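TbpB (Actinobacillus pleuropneumoniae, PDB 3HOL) probably binds host transferrin at the bacterial surface, as the lipoprotein component of a receptor for iron acquisition. Local coordinates at residues 194-199 against 209-214; 229-234 against 248-253; 312-317 against 331-336. All coordinates share one frame; numbering follows the deposited sequence.

Contact 1. Residues 194-199 against 209-214; sequences TIYTVN and GAATAS
Y196 leans its ring across the neighbouring strand, with CD1 3.8 Å from A213 CA and 4.1 Å from the A211 methyl carbon CB. The ring reaches these two alanines because CG stands anti to the carbonyl carbon (chi1 -61°), next to the backbone N. V198 lies on the same face of the sheet and brings its CG1 branch to the methyl of A211. F250 packs edge-to-face with the Y196 ring and extends this apolar surface. The other face is polar. T197 and T212 run side by side and point the same way, T197 OG1 lying 3.5 Å from T212 CB. A chi1 of 55° places that hydroxyl between the backbone N and the carbonyl carbon, where it meets a water at 2.7 Å from OG1; this water also donates to T212 O. A second water accepts from N199 ND2 at 2.8 Å, donates to A210 O and bonds T212 OG1, joining three residues of the two strands. The backbones pair in antiparallel fashion: T197 and T212 exchange two bonds, the shorter running from T212 N to T197 O at 2.7 Å, and N199 and A210 exchange two more. Toward S214 the register continues with one bond, S214 N donating to I195 O over 2.8 Å from 39° out of the carbonyl plane, while S214 OG lies against T194 CG2. On its other side, strand 193-203 forms a classic beta bulge, in which I195 and Y196 both face L188 of the preceding strand. Taken together, this is an antiparallel beta hairpin, with an apolar face and a hydrated polar face, of a TbpB beta barrel, probably that of the N-lobe.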
loop_
_atom_site.group_PDB
_atom_site.type_symbol
_atom_site.label_atom_id
_atom_site.label_comp_id
_atom_site.label_asym_id
_atom_site.label_seq_id
_atom_site.Cartn_x
_atom_site.Cartn_y
_atom_site.Cartn_z
ATOM N N THR A 194 -22.665 -9.473 20.359
ATOM C CA THR A 194 -22.245 -9.134 18.997
ATOM C C THR A 194 -22.909 -7.838 18.537
ATOM O O THR A 194 -24.123 -7.684 18.645
ATOM C CB THR A 194 -22.578 -10.266 18.043
ATOM O OG1 THR A 194 -21.967 -11.450 18.541
ATOM C CG2 THR A 194 -22.039 -9.971 16.603
ATOM N N ILE A 195 -22.110 -6.908 18.014
ATOM C CA ILE A 195 -22.632 -5.597 17.664
ATOM C C ILE A 195 -22.709 -5.464 16.133
ATOM O O ILE A 195 -23.696 -4.988 15.603
ATOM C CB ILE A 195 -21.802 -4.433 18.307
ATOM C CG1 ILE A 195 -21.618 -4.612 19.838
ATOM C CG2 ILE A 195 -22.458 -3.064 18.016
ATOM C CD1 ILE A 195 -22.972 -4.596 20.703
ATOM N N TYR A 196 -21.658 -5.899 15.433
ATOM C CA TYR A 196 -21.662 -5.978 13.989
ATOM C C TYR A 196 -21.069 -7.299 13.557
ATOM O O TYR A 196 -20.190 -7.866 14.242
ATOM C CB TYR A 196 -20.783 -4.870 13.384
ATOM C CG TYR A 196 -21.212 -3.451 13.711
ATOM C CD1 TYR A 196 -22.081 -2.756 12.856
ATOM C CD2 TYR A 196 -20.710 -2.789 14.831
ATOM C CE1 TYR A 196 -22.483 -1.450 13.128
ATOM C CE2 TYR A 196 -21.083 -1.458 15.109
ATOM C CZ TYR A 196 -22.004 -0.810 14.257
ATOM O OH TYR A 196 -22.401 0.498 14.486
ATOM N N THR A 197 -21.487 -7.765 12.390
ATOM C CA THR A 197 -20.692 -8.753 11.697
ATOM C C THR A 197 -20.108 -8.047 10.504
ATOM O O THR A 197 -20.639 -7.033 10.052
ATOM C CB THR A 197 -21.530 -9.978 11.246
ATOM O OG1 THR A 197 -22.641 -9.523 10.460
ATOM C CG2 THR A 197 -22.049 -10.762 12.487
ATOM N N VAL A 198 -18.992 -8.565 10.005
ATOM C CA VAL A 198 -18.324 -7.947 8.876
ATOM C C VAL A 198 -18.002 -8.989 7.753
ATOM O O VAL A 198 -17.861 -10.190 8.013
ATOM C CB VAL A 198 -17.007 -7.226 9.293
ATOM C CG1 VAL A 198 -17.240 -6.112 10.353
ATOM C CG2 VAL A 198 -16.026 -8.177 9.801
ATOM N N ASN A 199 -17.933 -8.499 6.528
ATOM C CA ASN A 199 -17.643 -9.320 5.351
ATOM C C ASN A 199 -16.844 -8.449 4.431
ATOM O O ASN A 199 -17.204 -7.280 4.235
ATOM C CB ASN A 199 -18.930 -9.719 4.650
ATOM C CG ASN A 199 -19.687 -10.750 5.416
ATOM O OD1 ASN A 199 -19.490 -11.957 5.214
ATOM N ND2 ASN A 199 -20.523 -10.306 6.358
ATOM N N GLY A 209 -15.618 -4.014 1.943
ATOM C CA GLY A 209 -16.821 -4.771 2.201
ATOM C C GLY A 209 -17.851 -4.017 3.005
ATOM O O GLY A 209 -18.018 -2.808 2.808
ATOM N N ALA A 210 -18.501 -4.726 3.943
ATOM C CA ALA A 210 -19.647 -4.208 4.655
ATOM C C ALA A 210 -19.660 -4.584 6.126
ATOM O O ALA A 210 -19.162 -5.653 6.516
ATOM C CB ALA A 210 -20.956 -4.695 3.951
ATOM N N ALA A 211 -20.251 -3.727 6.962
ATOM C CA ALA A 211 -20.522 -4.127 8.356
ATOM C C ALA A 211 -22.035 -4.221 8.478
ATOM O O ALA A 211 -22.755 -3.313 8.022
ATOM C CB ALA A 211 -19.966 -3.083 9.365
ATOM N N THR A 212 -22.517 -5.318 9.045
ATOM C CA THR A 212 -23.959 -5.528 9.246
ATOM C C THR A 212 -24.312 -5.341 10.698
ATOM O O THR A 212 -23.758 -6.051 11.549
ATOM C CB THR A 212 -24.359 -6.968 8.818
ATOM O OG1 THR A 212 -24.022 -7.124 7.441
ATOM C CG2 THR A 212 -25.882 -7.226 9.033
ATOM N N ALA A 213 -25.175 -4.361 10.993
ATOM C CA ALA A 213 -25.598 -4.135 12.379
ATOM C C ALA A 213 -26.335 -5.348 12.910
ATOM O O ALA A 213 -27.287 -5.830 12.256
ATOM C CB ALA A 213 -26.466 -2.913 12.493
ATOM N N SER A 214 -25.945 -5.844 14.088
ATOM C CA SER A 214 -26.561 -7.077 14.620
ATOM C C SER A 214 -27.939 -6.797 15.242
ATOM O O SER A 214 -28.774 -7.676 15.273
ATOM C CB SER A 214 -25.656 -7.788 15.639
ATOM O OG SER A 214 -24.359 -8.039 15.094
HETATM O O HOH W 1 -24.789 -8.888 11.928
HETATM O O HOH W 2 -21.425 -7.670 6.637
#

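Contact 2. Residues 229-234 against 248-253; sequences ADSQSL and GKFVAN
The F250 ring takes S231 obliquely at CD1, 3.4 Å from S231 CB, and at CD2 approaches the CD1 branch of L234, while A259 of the next strand also touches this side chain. The other flat groups are the amides of Q232 and N253, whose planes stand 43° apart, Q232 CG lying 3.7 Å from N253 ND2. The N253 side-chain OD1 accepts a 2.8 Å bond from Q232 N, tilted slightly from the amide plane. The N253 backbone N donates to D230 O. S231 OG works twice: with chi1 at 180° it swings anti to its own N, donates to V251 O over 2.6 Å from well above the carbonyl plane, and accepts from S233 N in an ST turn. S233 OG in turn accepts from V251 N at 3.1 Å and donates to a water that donates to N253 OD1. The chain turns a corner at Q232, where hydroxyls and the N253 amide supplement the one backbone bond, N253 N to D230 O. The buried V251 N and V251 O thus find partners in serine side chains, which implies that the corner is held by directional polar bonds, with the F250 ring and the alanine methyls A229 and A252 supplying the apolar packing.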
loop_
_atom_site.group_PDB
_atom_site.type_symbol
_atom_site.label_atom_id
_atom_site.label_comp_id
_atom_site.label_asym_id
_atom_site.label_seq_id
_atom_site.Cartn_x
_atom_site.Cartn_y
_atom_site.Cartn_z
ATOM N N ALA A 229 -27.287 1.053 12.286
ATOM C CA ALA A 229 -27.128 1.292 10.840
ATOM C C ALA A 229 -26.074 0.380 10.245
ATOM O O ALA A 229 -25.024 0.162 10.859
ATOM C CB ALA A 229 -26.734 2.721 10.603
ATOM N N ASP A 230 -26.345 -0.161 9.063
ATOM C CA ASP A 230 -25.320 -0.908 8.336
ATOM C C ASP A 230 -24.316 0.051 7.693
ATOM O O ASP A 230 -24.559 1.275 7.598
ATOM C CB ASP A 230 -25.958 -1.734 7.199
ATOM C CG ASP A 230 -26.885 -2.851 7.699
ATOM O OD1 ASP A 230 -26.688 -3.416 8.771
ATOM O OD2 ASP A 230 -27.851 -3.169 6.996
ATOM N N SER A 231 -23.195 -0.506 7.238
ATOM C CA SER A 231 -22.195 0.224 6.437
ATOM C C SER A 231 -21.797 -0.572 5.199
ATOM O O SER A 231 -21.465 -1.760 5.303
ATOM C CB SER A 231 -20.893 0.417 7.228
ATOM O OG SER A 231 -19.947 1.128 6.434
ATOM N N GLN A 232 -21.764 0.110 4.056
ATOM C CA GLN A 232 -21.190 -0.462 2.839
ATOM C C GLN A 232 -19.817 0.126 2.627
ATOM O O GLN A 232 -19.275 0.043 1.516
ATOM C CB GLN A 232 -22.068 -0.109 1.606
ATOM C CG GLN A 232 -23.495 -0.629 1.617
ATOM C CD GLN A 232 -23.673 -2.082 2.103
ATOM O OE1 GLN A 232 -24.443 -2.334 3.049
ATOM N NE2 GLN A 232 -22.979 -3.042 1.451
ATOM N N SER A 233 -19.225 0.738 3.653
ATOM C CA SER A 233 -17.938 1.420 3.446
ATOM C C SER A 233 -16.856 0.899 4.393
ATOM O O SER A 233 -16.074 1.668 4.979
ATOM C CB SER A 233 -18.094 2.944 3.583
ATOM O OG SER A 233 -18.554 3.283 4.904
ATOM N N LEU A 234 -16.811 -0.415 4.559
ATOM C CA LEU A 234 -15.724 -1.007 5.333
ATOM C C LEU A 234 -14.506 -1.099 4.425
ATOM O O LEU A 234 -14.583 -1.676 3.333
ATOM C CB LEU A 234 -16.104 -2.410 5.837
ATOM C CG LEU A 234 -15.089 -3.002 6.845
ATOM C CD1 LEU A 234 -15.810 -3.839 7.925
ATOM C CD2 LEU A 234 -14.069 -3.847 6.144
ATOM N N GLY A 248 -8.482 -1.033 10.027
ATOM C CA GLY A 248 -9.411 -0.406 9.061
ATOM C C GLY A 248 -10.544 0.324 9.713
ATOM O O GLY A 248 -10.515 0.606 10.929
ATOM N N LYS A 249 -11.540 0.681 8.900
ATOM C CA LYS A 249 -12.614 1.544 9.404
ATOM C C LYS A 249 -13.878 1.297 8.609
ATOM O O LYS A 249 -13.842 0.708 7.509
ATOM C CB LYS A 249 -12.224 3.045 9.292
ATOM C CG LYS A 249 -12.415 3.616 7.861
ATOM C CD LYS A 249 -11.847 5.052 7.744
ATOM C CE LYS A 249 -12.306 5.766 6.458
ATOM N NZ LYS A 249 -11.923 4.943 5.235
ATOM N N PHE A 250 -14.997 1.746 9.156
ATOM C CA PHE A 250 -16.165 1.891 8.329
ATOM C C PHE A 250 -16.992 3.084 8.777
ATOM O O PHE A 250 -16.851 3.585 9.926
ATOM C CB PHE A 250 -17.031 0.616 8.262
ATOM C CG PHE A 250 -17.711 0.248 9.558
ATOM C CD1 PHE A 250 -18.857 0.894 9.955
ATOM C CD2 PHE A 250 -17.223 -0.812 10.336
ATOM C CE1 PHE A 250 -19.524 0.533 11.143
ATOM C CE2 PHE A 250 -17.890 -1.211 11.536
ATOM C CZ PHE A 250 -19.041 -0.512 11.944
ATOM N N VAL A 251 -17.869 3.519 7.879
ATOM C CA VAL A 251 -18.813 4.607 8.220
ATOM C C VAL A 251 -20.253 4.129 8.024
ATOM O O VAL A 251 -20.580 3.560 6.966
ATOM C CB VAL A 251 -18.549 5.868 7.376
ATOM C CG1 VAL A 251 -19.340 7.124 7.935
ATOM C CG2 VAL A 251 -17.057 6.141 7.251
ATOM N N ALA A 252 -21.118 4.354 9.022
ATOM C CA ALA A 252 -22.543 3.997 8.881
ATOM C C ALA A 252 -23.117 4.679 7.611
ATOM O O ALA A 252 -22.730 5.826 7.289
ATOM C CB ALA A 252 -23.321 4.439 10.143
ATOM N N ASN A 253 -24.016 3.989 6.908
ATOM C CA ASN A 253 -24.591 4.518 5.685
ATOM C C ASN A 253 -25.374 5.835 5.912
ATOM O O ASN A 253 -25.408 6.657 5.033
ATOM C CB ASN A 253 -25.441 3.474 4.963
ATOM C CG ASN A 253 -24.632 2.308 4.480
ATOM O OD1 ASN A 253 -23.404 2.394 4.237
ATOM N ND2 ASN A 253 -25.312 1.180 4.340
HETATM O O HOH W 3 -21.035 4.169 3.857
HETATM O O HOH W 4 -14.234 3.666 4.724
#

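Contact 3. Residues 312-317 against 331-336; sequences SGFTNK and ACCSNL
F314 lays its ring against a vicinal disulfide, the bridge between the consecutive residues C332 and C333, whose joining peptide bond is cis. Both sulfurs lie obliquely on one side of the ring, C332 SG 4.2 Å and C333 SG 4.6 Å from the F314 centroid. The C333 CB methylene makes an off-centre CH-pi contact on the same side, 29° from the ring normal. F314 reaches them with CG anti to its backbone N (chi1 -176°), which carries the ring out over the turn of 333-336. There N335 OD1 comes to 3.7 Å from F314 CE1, while N335 ND2 is bonded to D9. T315 CG2 flanks the disulfide too, 3.6 Å from C332 SG. Alongside, S334 N donates to F314 O at 3.0 Å, and N316 and A331 form an antiparallel hydrogen-bonded pair. The N316 amide folds back on its own segment, OD1 accepting from G313 N and ND2 reaching G313 O weakly. The contact thus closes the open end of the hairpin 315-322/325-332 in the handle domain. F341 of strand 339-346 packs on both cysteines, and T381 of strand 375-387, in what is probably the C-lobe barrel, touches both of them and F314.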
loop_
_atom_site.group_PDB
_atom_site.type_symbol
_atom_site.label_atom_id
_atom_site.label_comp_id
_atom_site.label_asym_id
_atom_site.label_seq_id
_atom_site.Cartn_x
_atom_site.Cartn_y
_atom_site.Cartn_z
ATOM N N SER A 312 0.513 9.742 -22.009
ATOM C CA SER A 312 0.316 9.391 -23.392
ATOM C C SER A 312 1.569 8.799 -23.958
ATOM O O SER A 312 1.504 7.955 -24.857
ATOM C CB SER A 312 -0.070 10.638 -24.202
ATOM O OG SER A 312 0.710 11.795 -23.859
ATOM N N GLY A 313 2.707 9.261 -23.441
ATOM C CA GLY A 313 4.011 8.894 -23.988
ATOM C C GLY A 313 4.441 7.485 -23.652
ATOM O O GLY A 313 3.925 6.877 -22.704
ATOM N N PHE A 314 5.401 6.975 -24.416
ATOM C CA PHE A 314 6.068 5.735 -24.052
ATOM C C PHE A 314 6.595 5.799 -22.611
ATOM O O PHE A 314 6.376 4.882 -21.826
ATOM C CB PHE A 314 7.211 5.393 -25.000
ATOM C CG PHE A 314 7.827 4.080 -24.686
ATOM C CD1 PHE A 314 7.129 2.914 -24.922
ATOM C CD2 PHE A 314 9.073 4.016 -24.089
ATOM C CE1 PHE A 314 7.675 1.671 -24.587
ATOM C CE2 PHE A 314 9.624 2.794 -23.755
ATOM C CZ PHE A 314 8.920 1.611 -24.007
ATOM N N THR A 315 7.257 6.905 -22.281
ATOM C CA THR A 315 7.524 7.265 -20.899
ATOM C C THR A 315 6.949 8.656 -20.662
ATOM O O THR A 315 6.750 9.435 -21.606
ATOM C CB THR A 315 9.043 7.222 -20.558
ATOM O OG1 THR A 315 9.742 8.277 -21.238
ATOM C CG2 THR A 315 9.663 5.870 -20.941
ATOM N N ASN A 316 6.676 8.969 -19.404
ATOM C CA ASN A 316 6.049 10.236 -19.013
ATOM C C ASN A 316 6.735 10.806 -17.778
ATOM O O ASN A 316 6.980 10.085 -16.783
ATOM C CB ASN A 316 4.580 10.012 -18.680
ATOM C CG ASN A 316 3.785 9.495 -19.859
ATOM O OD1 ASN A 316 3.384 10.263 -20.726
ATOM N ND2 ASN A 316 3.527 8.190 -19.879
ATOM N N LYS A 317 7.051 12.094 -17.860
ATOM C CA LYS A 317 7.615 12.848 -16.748
ATOM C C LYS A 317 6.539 13.466 -15.849
ATOM O O LYS A 317 5.578 14.075 -16.328
ATOM C CB LYS A 317 8.510 13.971 -17.276
ATOM C CG LYS A 317 9.127 14.835 -16.154
ATOM C CD LYS A 317 9.937 16.027 -16.669
ATOM C CE LYS A 317 10.982 15.626 -17.690
ATOM N NZ LYS A 317 12.332 15.463 -17.098
ATOM N N ALA A 331 8.376 7.680 -15.838
ATOM C CA ALA A 331 7.859 6.345 -15.646
ATOM C C ALA A 331 7.654 5.677 -16.984
ATOM O O ALA A 331 7.191 6.330 -17.928
ATOM C CB ALA A 331 6.519 6.421 -14.904
ATOM N N CYS A 332 7.964 4.384 -17.035
ATOM C CA CYS A 332 7.812 3.531 -18.208
ATOM C C CYS A 332 6.878 2.403 -17.793
ATOM O O CYS A 332 6.919 1.991 -16.628
ATOM C CB CYS A 332 9.183 2.931 -18.587
ATOM S SG CYS A 332 9.348 2.345 -20.319
ATOM N N CYS A 333 6.070 1.842 -18.687
ATOM C CA CYS A 333 5.992 2.143 -20.122
ATOM C C CYS A 333 4.518 2.123 -20.577
ATOM O O CYS A 333 3.674 1.444 -19.966
ATOM C CB CYS A 333 6.727 1.051 -20.913
ATOM S SG CYS A 333 8.385 0.589 -20.316
ATOM N N SER A 334 4.220 2.808 -21.685
ATOM C CA SER A 334 2.843 2.851 -22.238
ATOM C C SER A 334 2.263 1.461 -22.618
ATOM O O SER A 334 1.060 1.283 -22.690
ATOM C CB SER A 334 2.797 3.801 -23.468
ATOM O OG SER A 334 3.707 3.347 -24.455
ATOM N N ASN A 335 3.124 0.480 -22.841
ATOM C CA ASN A 335 2.687 -0.860 -23.217
ATOM C C ASN A 335 2.662 -1.870 -22.055
ATOM O O ASN A 335 2.431 -3.069 -22.270
ATOM C CB ASN A 335 3.549 -1.393 -24.370
ATOM C CG ASN A 335 4.995 -1.713 -23.940
ATOM O OD1 ASN A 335 5.591 -1.017 -23.126
ATOM N ND2 ASN A 335 5.549 -2.752 -24.509
ATOM N N LEU A 336 2.900 -1.395 -20.827
ATOM C CA LEU A 336 2.824 -2.262 -19.646
ATOM C C LEU A 336 1.712 -1.745 -18.755
ATOM O O LEU A 336 1.657 -0.542 -18.480
ATOM C CB LEU A 336 4.146 -2.262 -18.874
ATOM C CG LEU A 336 5.366 -2.743 -19.670
ATOM C CD1 LEU A 336 6.703 -2.475 -18.895
ATOM C CD2 LEU A 336 5.205 -4.205 -20.037
#

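Contacts 1 and 2 are consecutive hairpins of one curled antiparallel sheet, their centres 9 Å apart, with strands 206-213 and 231-239 adjacent. They are joined directly: A211 N lies 2.8 Å from S231 O, probably a hydrogen bond, and D230 OD1 takes A213 N while also forming a salt bridge with K216. Contact 3 belongs to a different domain, the C-lobe handle; its centre is about 43 Å from that of contact 1 and about 37 Å from that of contact 2, and its nearest atoms are about 27 Å from either. Contacts 1 and 3 lie on opposite sides of the chain's centre, consistent with the two-lobed build of TbpB.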